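Local atomic coordinates of flavoredoxin (PDB entry 2D5M), a protein that binds flavin mononucleotide and probably serves as an electron carrier between redox partners. Residues A[26-31]-A[91-96]; A[66-71]-A[118-123]; A[96-101]-A[111-116]; A[104-109]-A[137-142]. All blocks are in the same frame, centred on the assembly; numbering follows the deposited sequence. Where two conformers were deposited one is given.

How the interactions relate
Along the chain, residues 26-31, which lead into strand 28-41, come first, and interaction 1 closes a loop by bringing 91-96 back to them at the flavin phosphate. Interaction 2 opens inside that loop at 66-71 and closes beyond it at 118-123, so the two cross while reaching the same antiparallel sheet. Interaction 3 follows interaction 1 in series, shares Leu96 with it, and lies nested inside interaction 2, turning the chain from the helix towards strand 116-126. Interaction 4 starts within interaction 3 at 104-109 and ends at 137-142, crossing interactions 2 and 3. Together they tie the flavin site, the sheet and the surface facing the second subunit.

Interaction 1. Residues A[26-31]-A[91-96]; sequences SRPNIM and DKFASL. With FMN (flavin mononucleotide), chain E.
The amino group of Lys92 shows how one lysine can tie a strand, a helix and a cofactor together. Lys92 NZ donates to Ile30 O at 2.7 Å, tilted 19° from the carbonyl plane, and to phosphate oxygen O3P of the flavin mononucleotide at 2.8 Å; a weak bond to FMN O5' adds to the grip. Ala82 O and Tyr85 O, from the preceding part of the chain, are further partners of the same nitrogen, and the acceptors outnumber its three N-H bonds, which some of them must share. Beyond CG the lysine chain is extended, and on its way to the phosphate it crosses the Asn29 amide, with CE 3.2 Å from Asn29 OD1. The other end of that amide serves the phosphate as well: Asn29 ND2 meets FMN O3P at 2.8 Å, almost straight at 175°. With CG anti to its backbone N (chi1 -163°), Asn29 turns back from strand 28-31 towards the phosphate. A water accepts from Lys92 N and lies within bonding distance of Pro28 O and Asn29 OD1, bridging the first turn of the helix to the strand. The Phe93 ring wedges against the strand: Asn29 N lies in its plane at the edge, Ile30 CD1 over one face, and Pro28 CB sits 3.8 Å from CE2. Asp91 is the N-cap; its OD1 accepts from Ala94 N at 3.0 Å, from above the carboxylate plane. A strand and a helix start converging on a phosphate in this way form part of the FMN phosphate site of a flavin reductase-like, split-barrel fold.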
# COMPACT_ATOMS: atom_id res chain seq x y z
N SER A 26 -17.85 -20.87 -12.17
CA SER A 26 -18.42 -19.52 -12.14
C SER A 26 -18.92 -19.16 -10.78
O SER A 26 -19.75 -18.24 -10.59
CB SER A 26 -19.53 -19.36 -13.21
OG SER A 26 -18.97 -19.49 -14.50
N ARG A 27 -18.43 -19.83 -9.72
CA ARG A 27 -18.75 -19.43 -8.36
C ARG A 27 -17.94 -18.18 -8.00
O ARG A 27 -16.72 -18.18 -8.17
CB ARG A 27 -18.41 -20.57 -7.38
CG ARG A 27 -19.10 -21.86 -7.68
CD ARG A 27 -18.64 -23.06 -6.90
NE ARG A 27 -18.57 -22.85 -5.47
CZ ARG A 27 -17.50 -22.73 -4.67
NH1 ARG A 27 -16.26 -22.79 -5.11
NH2 ARG A 27 -17.67 -22.55 -3.35
N PRO A 28 -18.57 -17.12 -7.53
CA PRO A 28 -17.86 -15.90 -7.19
C PRO A 28 -17.18 -15.99 -5.84
O PRO A 28 -17.70 -16.61 -4.91
CB PRO A 28 -18.97 -14.84 -7.19
CG PRO A 28 -20.15 -15.59 -6.67
CD PRO A 28 -20.06 -16.96 -7.30
N ASN A 29 -16.03 -15.33 -5.72
CA ASN A 29 -15.26 -15.35 -4.48
C ASN A 29 -14.62 -13.98 -4.23
O ASN A 29 -14.46 -13.19 -5.15
CB ASN A 29 -14.15 -16.39 -4.58
CG ASN A 29 -13.56 -16.78 -3.23
OD1 ASN A 29 -14.22 -16.67 -2.19
ND2 ASN A 29 -12.32 -17.26 -3.26
N ILE A 30 -14.29 -13.76 -2.96
CA ILE A 30 -13.51 -12.64 -2.52
C ILE A 30 -12.57 -13.13 -1.43
O ILE A 30 -12.98 -13.96 -0.60
CB ILE A 30 -14.36 -11.47 -1.95
CG1 ILE A 30 -15.59 -11.97 -1.17
CG2 ILE A 30 -14.71 -10.48 -3.05
CD1 ILE A 30 -16.39 -10.91 -0.41
N MET A 31 -11.35 -12.59 -1.42
CA MET A 31 -10.39 -12.79 -0.34
C MET A 31 -9.80 -11.46 0.03
O MET A 31 -9.82 -10.52 -0.76
CB MET A 31 -9.32 -13.83 -0.67
CG MET A 31 -8.50 -13.49 -1.90
SD MET A 31 -7.17 -12.31 -1.63
CE MET A 31 -5.93 -13.30 -0.80
N ASP A 91 -19.55 -20.32 -0.70
CA ASP A 91 -19.86 -19.06 -1.39
C ASP A 91 -19.94 -17.98 -0.32
O ASP A 91 -20.92 -17.85 0.40
CB ASP A 91 -21.18 -19.21 -2.17
CG ASP A 91 -21.54 -17.95 -2.94
OD1 ASP A 91 -21.10 -16.85 -2.55
OD2 ASP A 91 -22.29 -18.08 -3.95
N LYS A 92 -18.88 -17.18 -0.25
CA LYS A 92 -18.80 -16.13 0.74
C LYS A 92 -19.77 -15.00 0.49
O LYS A 92 -20.17 -14.30 1.42
CB LYS A 92 -17.38 -15.55 0.80
CG LYS A 92 -16.31 -16.50 1.19
CD LYS A 92 -14.94 -15.80 1.26
CE LYS A 92 -13.85 -16.79 0.98
NZ LYS A 92 -12.51 -16.19 0.91
N PHE A 93 -20.15 -14.77 -0.79
CA PHE A 93 -21.17 -13.76 -1.05
C PHE A 93 -22.49 -14.16 -0.41
O PHE A 93 -23.20 -13.34 0.18
CB PHE A 93 -21.35 -13.54 -2.55
CG PHE A 93 -20.22 -12.74 -3.19
CD1 PHE A 93 -20.35 -11.36 -3.30
CD2 PHE A 93 -19.09 -13.35 -3.68
CE1 PHE A 93 -19.35 -10.60 -3.89
CE2 PHE A 93 -18.08 -12.57 -4.27
CZ PHE A 93 -18.24 -11.22 -4.40
N ALA A 94 -22.85 -15.45 -0.52
CA ALA A 94 -24.03 -15.95 0.13
C ALA A 94 -23.91 -15.84 1.62
O ALA A 94 -24.82 -15.43 2.32
CB ALA A 94 -24.30 -17.43 -0.25
N SER A 95 -22.77 -16.24 2.19
CA SER A 95 -22.60 -16.20 3.64
C SER A 95 -22.71 -14.77 4.19
O SER A 95 -23.25 -14.56 5.28
CB SER A 95 -21.21 -16.72 4.04
OG SER A 95 -21.13 -18.06 3.62
N LEU A 96 -22.16 -13.81 3.46
CA LEU A 96 -22.06 -12.41 3.92
C LEU A 96 -23.23 -11.57 3.52
O LEU A 96 -23.33 -10.42 3.94
CB LEU A 96 -20.75 -11.82 3.41
CG LEU A 96 -19.49 -12.40 4.05
CD1 LEU A 96 -18.23 -11.93 3.33
CD2 LEU A 96 -19.42 -12.10 5.52
N1 FMN E . -3.49 -13.76 1.86
C2 FMN E . -2.65 -13.60 0.79
O2 FMN E . -2.30 -14.57 0.11
N3 FMN E . -2.16 -12.33 0.51
C4 FMN E . -2.42 -11.19 1.24
O4 FMN E . -1.93 -10.09 0.91
C4A FMN E . -3.26 -11.36 2.38
N5 FMN E . -3.51 -10.30 3.18
C5A FMN E . -4.45 -10.50 4.16
C6 FMN E . -4.76 -9.40 5.00
C7 FMN E . -5.73 -9.46 6.00
C7M FMN E . -6.02 -8.29 6.91
C8 FMN E . -6.45 -10.70 6.14
C8M FMN E . -7.57 -10.77 7.16
C9 FMN E . -6.10 -11.80 5.38
C9A FMN E . -5.13 -11.73 4.39
N10 FMN E . -4.72 -12.83 3.61
C10 FMN E . -3.83 -12.65 2.57
C1' FMN E . -5.30 -14.17 3.85
C2' FMN E . -6.39 -14.54 2.84
O2' FMN E . -7.35 -13.50 2.67
C3' FMN E . -7.11 -15.79 3.35
O3' FMN E . -6.17 -16.89 3.26
C4' FMN E . -8.39 -16.13 2.59
O4' FMN E . -9.10 -17.09 3.41
C5' FMN E . -8.16 -16.71 1.24
O5' FMN E . -9.47 -17.00 0.65
P FMN E . -9.62 -17.97 -0.63
O1P FMN E . -9.03 -19.34 -0.26
O2P FMN E . -8.90 -17.38 -1.82
O3P FMN E . -11.13 -18.00 -0.78
O HOH W 1 -16.95 -17.26 -2.31

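Interaction 2. Residues A[66-71]-A[118-123]; sequences FTISIP and IELKLI
Phe66 and Leu120 form a hydrogen-bonded pair in an antiparallel ladder between neighbouring strands of the main sheet, and its bonds illustrate how a buried backbone is satisfied. Phe66 N donates to Leu120 O at 3.1 Å, and Leu120 N returns to Phe66 O at 2.8 Å. Two residues along, Ile68 N reaches Ile118 O in the carbonyl plane, while Ile118 N gives the shortest bond of the four, 2.7 Å to Ile68 O. Between these hydrogen-bonded pairs, Thr67 and Glu119 make a non-hydrogen-bonded pair whose backbones bond outward, Thr67 to Gly20 and Glu119 to Met139 and Asp140. A CA-H...O contact from Thr67 CA gives Ile118 O a second neighbour. The buried polar side chains also find partners: Thr67 OG1 bonds to Pro109 O, and the Glu119 carboxylate takes the backbone N-H groups of Glu104 and His105 and a salt bridge from Lys142. The face carrying Phe66, Ile68, Ile118 and Leu120 is apolar. Leu120 CD1 packs against Ile68 CG1, and Ile118 touches Leu10 of the second subunit. Phe66 has CG between its backbone N and carbonyl carbon (chi1 58°), which folds the ring across to its partner: Leu120 CB sits over the ring centre, 4.0 Å from the centroid.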
# COMPACT_ATOMS: atom_id res chain seq x y z
N PHE A 66 -9.27 -10.39 -12.31
CA PHE A 66 -9.71 -10.28 -10.95
C PHE A 66 -10.17 -8.83 -10.75
O PHE A 66 -9.86 -7.94 -11.54
CB PHE A 66 -8.62 -10.64 -9.94
CG PHE A 66 -7.32 -9.85 -10.00
CD1 PHE A 66 -7.13 -8.78 -9.12
CD2 PHE A 66 -6.31 -10.19 -10.85
CE1 PHE A 66 -5.91 -8.11 -9.11
CE2 PHE A 66 -5.11 -9.46 -10.88
CZ PHE A 66 -4.90 -8.42 -10.00
N THR A 67 -10.92 -8.61 -9.68
CA THR A 67 -11.28 -7.29 -9.27
C THR A 67 -10.67 -7.00 -7.89
O THR A 67 -10.28 -7.92 -7.19
CB THR A 67 -12.81 -7.09 -9.17
OG1 THR A 67 -13.26 -7.92 -8.11
CG2 THR A 67 -13.48 -7.42 -10.48
N ILE A 68 -10.63 -5.71 -7.54
CA ILE A 68 -10.37 -5.25 -6.20
C ILE A 68 -11.55 -4.38 -5.79
O ILE A 68 -11.83 -3.39 -6.42
CB ILE A 68 -9.03 -4.51 -6.12
CG1 ILE A 68 -7.87 -5.52 -6.26
CG2 ILE A 68 -8.94 -3.69 -4.81
CD1 ILE A 68 -6.52 -4.90 -6.47
N SER A 69 -12.18 -4.79 -4.70
CA SER A 69 -13.25 -3.99 -4.11
C SER A 69 -12.74 -3.44 -2.79
O SER A 69 -12.12 -4.15 -2.00
CB SER A 69 -14.50 -4.84 -3.90
OG SER A 69 -14.99 -5.40 -5.09
N ILE A 70 -13.01 -2.15 -2.55
CA ILE A 70 -12.47 -1.46 -1.38
C ILE A 70 -13.61 -1.28 -0.38
O ILE A 70 -14.57 -0.60 -0.68
CB ILE A 70 -11.83 -0.14 -1.80
CG1 ILE A 70 -10.65 -0.44 -2.73
CG2 ILE A 70 -11.41 0.68 -0.61
CD1 ILE A 70 -9.73 0.60 -3.17
N PRO A 71 -13.51 -1.94 0.79
CA PRO A 71 -14.62 -1.85 1.76
C PRO A 71 -14.60 -0.46 2.43
O PRO A 71 -13.54 0.12 2.70
CB PRO A 71 -14.31 -2.90 2.79
CG PRO A 71 -12.82 -3.01 2.73
CD PRO A 71 -12.42 -2.77 1.27
N ILE A 118 -12.38 -1.95 -8.69
CA ILE A 118 -11.38 -1.86 -9.74
C ILE A 118 -11.40 -3.17 -10.52
O ILE A 118 -11.39 -4.25 -9.90
CB ILE A 118 -9.97 -1.62 -9.11
CG1 ILE A 118 -9.97 -0.46 -8.14
CG2 ILE A 118 -8.96 -1.47 -10.23
CD1 ILE A 118 -8.67 -0.31 -7.37
N GLU A 119 -11.46 -3.10 -11.84
CA GLU A 119 -11.44 -4.25 -12.71
C GLU A 119 -10.05 -4.44 -13.30
O GLU A 119 -9.53 -3.48 -13.90
CB GLU A 119 -12.47 -4.08 -13.85
CG GLU A 119 -13.89 -3.94 -13.37
CD GLU A 119 -14.92 -4.22 -14.44
OE1 GLU A 119 -14.60 -5.06 -15.34
OE2 GLU A 119 -16.04 -3.65 -14.33
N LEU A 120 -9.48 -5.62 -13.13
CA LEU A 120 -8.11 -5.87 -13.57
C LEU A 120 -7.99 -7.10 -14.47
O LEU A 120 -8.61 -8.14 -14.28
CB LEU A 120 -7.15 -6.04 -12.37
CG LEU A 120 -7.15 -4.85 -11.41
CD1 LEU A 120 -8.03 -5.12 -10.17
CD2 LEU A 120 -5.74 -4.45 -10.96
N LYS A 121 -7.11 -6.93 -15.48
CA LYS A 121 -6.68 -7.99 -16.38
C LYS A 121 -5.32 -8.47 -15.95
O LYS A 121 -4.39 -7.65 -15.81
CB LYS A 121 -6.62 -7.48 -17.81
CG LYS A 121 -6.05 -8.39 -18.88
CD LYS A 121 -5.94 -7.76 -20.26
CE LYS A 121 -4.96 -6.61 -20.31
NZ LYS A 121 -4.45 -6.18 -21.63
N LEU A 122 -5.09 -9.76 -15.76
CA LEU A 122 -3.78 -10.25 -15.39
C LEU A 122 -2.78 -10.02 -16.54
O LEU A 122 -3.03 -10.48 -17.66
CB LEU A 122 -3.85 -11.75 -15.11
CG LEU A 122 -2.56 -12.37 -14.57
CD1 LEU A 122 -2.17 -11.77 -13.24
CD2 LEU A 122 -2.68 -13.91 -14.50
N ILE A 123 -1.67 -9.36 -16.25
CA ILE A 123 -0.64 -9.09 -17.25
C ILE A 123 0.71 -9.71 -16.88
O ILE A 123 1.51 -9.95 -17.80
CB ILE A 123 -0.53 -7.60 -17.60
CG1 ILE A 123 -0.25 -6.72 -16.38
CG2 ILE A 123 -1.76 -7.15 -18.36
CD1 ILE A 123 0.26 -5.34 -16.77

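Interaction 3. Residues A[96-101]-A[111-116]; sequences LGLTPV and VGEFPM
Pro100 and Val111 pair as an antiparallel, non-hydrogen-bonded bridge in a two-stranded ribbon, beside which Gly112 N donates to Thr99 O at 2.9 Å, in the carbonyl plane, before a type I turn from Val111 to Phe114 reverses the chain. The turn puts Glu113 across from Leu98, and its side chain reaches on to Thr99, where the carboxylate works as a two-pronged acceptor. Glu113 OE1 takes Thr99 N at 2.8 Å and Glu113 OE2 takes Thr99 OG1 at 2.6 Å, both on the syn side and less than 20° out of the carboxylate plane. Two bonds to separate oxygens fix the rotation of the group. The fit depends on both torsions: Thr99 holds OG1 beside its own backbone N (chi1 -57°), which sets the hydroxyl and the N-H next to each other, facing the two carboxylate oxygens. Glu113 bends at chi2 (72°), and its side chain crosses that of Thr99 at about a right angle. Under the carboxylate, Leu98 contributes apolar cover, with CD2 3.9 Å from Glu113 CG. Its other methyl turns inward, where Leu98 CD1 meets Val111 CG1 at 4.0 Å, near Phe93 of helix 92-96. Lys2 of the second subunit bonds to Phe114 O, so the turn also takes part in the dimer. Val101 CG2 rests 3.6 Å from Gly112 CA, while Val111 CG1 stands over one face of the Phe114 ring, offset toward its rim.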
# COMPACT_ATOMS: atom_id res chain seq x y z
N LEU A 96 -22.16 -13.81 3.46
CA LEU A 96 -22.06 -12.41 3.92
C LEU A 96 -23.23 -11.57 3.52
O LEU A 96 -23.33 -10.42 3.94
CB LEU A 96 -20.75 -11.82 3.41
CG LEU A 96 -19.49 -12.40 4.05
CD1 LEU A 96 -18.23 -11.93 3.33
CD2 LEU A 96 -19.42 -12.10 5.52
N GLY A 97 -24.12 -12.10 2.65
CA GLY A 97 -25.23 -11.31 2.13
C GLY A 97 -24.77 -10.16 1.25
O GLY A 97 -25.35 -9.07 1.30
N LEU A 98 -23.73 -10.35 0.46
CA LEU A 98 -23.21 -9.37 -0.47
C LEU A 98 -23.46 -9.79 -1.90
O LEU A 98 -23.78 -10.97 -2.18
CB LEU A 98 -21.68 -9.22 -0.22
CG LEU A 98 -21.30 -8.69 1.14
CD1 LEU A 98 -19.79 -8.69 1.30
CD2 LEU A 98 -21.80 -7.31 1.38
N THR A 99 -23.32 -8.85 -2.80
CA THR A 99 -23.73 -9.03 -4.21
C THR A 99 -22.52 -9.15 -5.11
O THR A 99 -21.72 -8.20 -5.21
CB THR A 99 -24.54 -7.83 -4.67
OG1 THR A 99 -25.68 -7.65 -3.80
CG2 THR A 99 -25.10 -8.02 -6.07
N PRO A 100 -22.36 -10.28 -5.81
CA PRO A 100 -21.25 -10.44 -6.75
C PRO A 100 -21.65 -9.86 -8.11
O PRO A 100 -22.45 -10.49 -8.85
CB PRO A 100 -21.07 -11.96 -6.79
CG PRO A 100 -22.46 -12.51 -6.56
CD PRO A 100 -23.18 -11.51 -5.68
N VAL A 101 -21.20 -8.67 -8.40
CA VAL A 101 -21.57 -7.97 -9.60
C VAL A 101 -20.58 -8.32 -10.70
O VAL A 101 -19.37 -8.10 -10.51
CB VAL A 101 -21.60 -6.43 -9.40
CG1 VAL A 101 -21.93 -5.75 -10.67
CG2 VAL A 101 -22.56 -6.07 -8.28
N VAL A 111 -17.66 -6.49 -5.51
CA VAL A 111 -18.64 -6.44 -4.44
C VAL A 111 -19.55 -5.23 -4.63
O VAL A 111 -19.08 -4.08 -4.48
CB VAL A 111 -17.99 -6.40 -3.05
CG1 VAL A 111 -19.09 -6.46 -2.00
CG2 VAL A 111 -17.00 -7.54 -2.87
N GLY A 112 -20.79 -5.43 -4.94
CA GLY A 112 -21.65 -4.31 -5.31
C GLY A 112 -21.87 -3.31 -4.20
O GLY A 112 -22.04 -2.12 -4.45
N GLU A 113 -21.88 -3.77 -2.95
CA GLU A 113 -22.16 -2.92 -1.83
C GLU A 113 -21.03 -1.97 -1.50
O GLU A 113 -21.25 -1.01 -0.75
CB GLU A 113 -22.46 -3.77 -0.58
CG GLU A 113 -23.76 -4.53 -0.60
CD GLU A 113 -23.85 -5.70 -1.50
OE1 GLU A 113 -22.81 -6.23 -1.96
OE2 GLU A 113 -24.99 -6.16 -1.73
N PHE A 114 -19.81 -2.28 -1.96
CA PHE A 114 -18.66 -1.46 -1.60
C PHE A 114 -18.62 -0.19 -2.44
O PHE A 114 -19.14 -0.15 -3.54
CB PHE A 114 -17.37 -2.23 -1.74
CG PHE A 114 -17.16 -3.34 -0.72
CD1 PHE A 114 -18.12 -3.76 0.21
CD2 PHE A 114 -15.92 -3.98 -0.69
CE1 PHE A 114 -17.88 -4.82 1.07
CE2 PHE A 114 -15.70 -5.02 0.17
CZ PHE A 114 -16.66 -5.46 1.04
N PRO A 115 -17.99 0.86 -1.92
CA PRO A 115 -18.05 2.14 -2.59
C PRO A 115 -17.20 2.25 -3.83
O PRO A 115 -17.39 3.15 -4.69
CB PRO A 115 -17.55 3.10 -1.51
CG PRO A 115 -16.64 2.26 -0.62
CD PRO A 115 -17.41 0.98 -0.58
N MET A 116 -16.21 1.40 -3.95
CA MET A 116 -15.21 1.50 -5.02
C MET A 116 -14.79 0.09 -5.45
O MET A 116 -14.53 -0.78 -4.62
CB MET A 116 -14.01 2.27 -4.52
CG MET A 116 -12.87 2.45 -5.47
SD MET A 116 -11.83 3.72 -4.70
CE MET A 116 -10.61 3.80 -5.96

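Interaction 4. Residues A[104-109]-A[137-142]; sequences EHVDAP and EIMDVK
The imidazole of His105 and the carboxylate of Asp140 stand steeply against each other, their planes 71° apart. The carboxylate comes at the ring obliquely: Asp140 OD2 lies 3.5 Å from His105 NE2, and Asp140 CB sits 3.6 Å from His105 CD2. At the edge of the same ring, near its plane, is Lys142 NZ, 3.9 Å from CD2. That ammonium is the centre of a salt-bridge network, in which a single positive charge holds several acids together. It meets Asp140 OD2 at 2.7 Å, using the anti lone pair that points away from the other oxygen, and Glu104 OE1 at 2.7 Å, again on the anti side but 31° out of the carboxylate plane. Glu119 of the neighbouring strand completes the set. Glu104 OE1 and Asp140 OD2 come within 4.4 Å of each other, a like-charge approach that the lysine between them probably offsets. Lys142 gets there by curling: bends at chi3 and chi4 (-58°) swing NZ round towards the 104-109 loop. Asp140 OD1 is meanwhile bonded to Ser4 of the second subunit, and Lys142 belongs to a ladder that carries the sheet across the interface. Further along, the packing is apolar, with Val106 CG1 3.8 Å from Met139 CG and the CB atoms of His105 and Met139 alongside. Met139 and Asp140 both face Glu119 in a classic beta bulge, and beside it the salt-bridge network fastens loop 104-109 to a sheet that continues into the second subunit.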
# COMPACT_ATOMS: atom_id res chain seq x y z
N GLU A 104 -17.63 -5.35 -15.94
CA GLU A 104 -18.03 -4.91 -17.29
C GLU A 104 -16.93 -5.14 -18.29
O GLU A 104 -17.24 -5.22 -19.50
CB GLU A 104 -18.48 -3.44 -17.22
CG GLU A 104 -19.77 -3.31 -16.39
CD GLU A 104 -20.20 -1.85 -16.27
OE1 GLU A 104 -19.25 -1.00 -16.11
OE2 GLU A 104 -21.40 -1.49 -16.36
N HIS A 105 -15.68 -5.16 -17.85
CA HIS A 105 -14.52 -5.21 -18.71
C HIS A 105 -13.70 -6.49 -18.55
O HIS A 105 -12.89 -6.81 -19.41
CB HIS A 105 -13.61 -3.99 -18.45
CG HIS A 105 -14.32 -2.70 -18.63
ND1 HIS A 105 -14.45 -2.06 -19.82
CD2 HIS A 105 -14.99 -1.95 -17.69
CE1 HIS A 105 -15.16 -0.96 -19.58
NE2 HIS A 105 -15.51 -0.87 -18.32
N VAL A 106 -13.84 -7.18 -17.42
CA VAL A 106 -12.99 -8.36 -17.09
C VAL A 106 -13.91 -9.45 -16.52
O VAL A 106 -14.97 -9.16 -15.98
CB VAL A 106 -11.82 -8.06 -16.15
CG1 VAL A 106 -11.03 -6.82 -16.60
CG2 VAL A 106 -12.29 -7.87 -14.72
N ASP A 107 -13.37 -10.66 -16.65
CA ASP A 107 -14.08 -11.89 -16.24
C ASP A 107 -13.93 -12.19 -14.76
O ASP A 107 -13.25 -13.16 -14.35
CB ASP A 107 -13.56 -13.04 -17.07
CG ASP A 107 -14.37 -14.30 -16.89
OD1 ASP A 107 -15.53 -14.22 -16.42
OD2 ASP A 107 -13.82 -15.37 -17.25
N ALA A 108 -14.54 -11.35 -13.91
CA ALA A 108 -14.46 -11.44 -12.44
C ALA A 108 -15.58 -10.62 -11.85
O ALA A 108 -15.96 -9.58 -12.42
CB ALA A 108 -13.12 -10.95 -11.92
N PRO A 109 -16.07 -11.00 -10.68
CA PRO A 109 -17.08 -10.21 -9.97
C PRO A 109 -16.43 -9.18 -9.03
O PRO A 109 -15.32 -9.45 -8.55
CB PRO A 109 -17.81 -11.24 -9.13
CG PRO A 109 -16.68 -12.19 -8.73
CD PRO A 109 -15.74 -12.20 -9.93
N GLU A 137 -3.47 -5.24 -14.77
CA GLU A 137 -3.68 -3.96 -15.45
C GLU A 137 -5.07 -3.47 -15.07
O GLU A 137 -6.05 -4.18 -15.23
CB GLU A 137 -3.57 -4.10 -16.95
CG GLU A 137 -3.84 -2.82 -17.69
CD GLU A 137 -3.61 -2.86 -19.19
OE1 GLU A 137 -3.03 -3.86 -19.69
OE2 GLU A 137 -4.03 -1.87 -19.87
N ILE A 138 -5.16 -2.24 -14.61
CA ILE A 138 -6.42 -1.61 -14.28
C ILE A 138 -7.14 -1.22 -15.56
O ILE A 138 -6.66 -0.41 -16.35
CB ILE A 138 -6.19 -0.33 -13.43
CG1 ILE A 138 -5.51 -0.68 -12.11
CG2 ILE A 138 -7.47 0.42 -13.21
CD1 ILE A 138 -5.03 0.53 -11.29
N MET A 139 -8.31 -1.84 -15.76
CA MET A 139 -9.14 -1.60 -16.92
C MET A 139 -10.21 -0.58 -16.64
O MET A 139 -10.69 0.11 -17.58
CB MET A 139 -9.75 -2.93 -17.44
CG MET A 139 -8.75 -4.03 -17.65
SD MET A 139 -7.28 -3.60 -18.62
CE MET A 139 -8.03 -3.35 -20.21
N ASP A 140 -10.66 -0.46 -15.39
CA ASP A 140 -11.68 0.50 -14.99
C ASP A 140 -11.67 0.61 -13.50
O ASP A 140 -11.41 -0.34 -12.78
CB ASP A 140 -13.09 0.04 -15.43
CG ASP A 140 -14.13 1.12 -15.39
OD1 ASP A 140 -13.79 2.31 -15.55
OD2 ASP A 140 -15.33 0.81 -15.24
N VAL A 141 -11.95 1.81 -13.02
CA VAL A 141 -12.21 2.09 -11.61
C VAL A 141 -13.63 2.67 -11.51
O VAL A 141 -13.95 3.65 -12.19
CB VAL A 141 -11.18 3.10 -11.08
CG1 VAL A 141 -11.53 3.43 -9.62
CG2 VAL A 141 -9.75 2.61 -11.26
N LYS A 142 -14.47 2.03 -10.72
CA LYS A 142 -15.86 2.38 -10.54
C LYS A 142 -16.08 2.87 -9.13
O LYS A 142 -15.66 2.22 -8.17
CB LYS A 142 -16.80 1.19 -10.82
CG LYS A 142 -16.95 0.86 -12.31
CD LYS A 142 -18.11 -0.12 -12.47
CE LYS A 142 -17.69 -1.37 -13.18
NZ LYS A 142 -17.12 -1.11 -14.53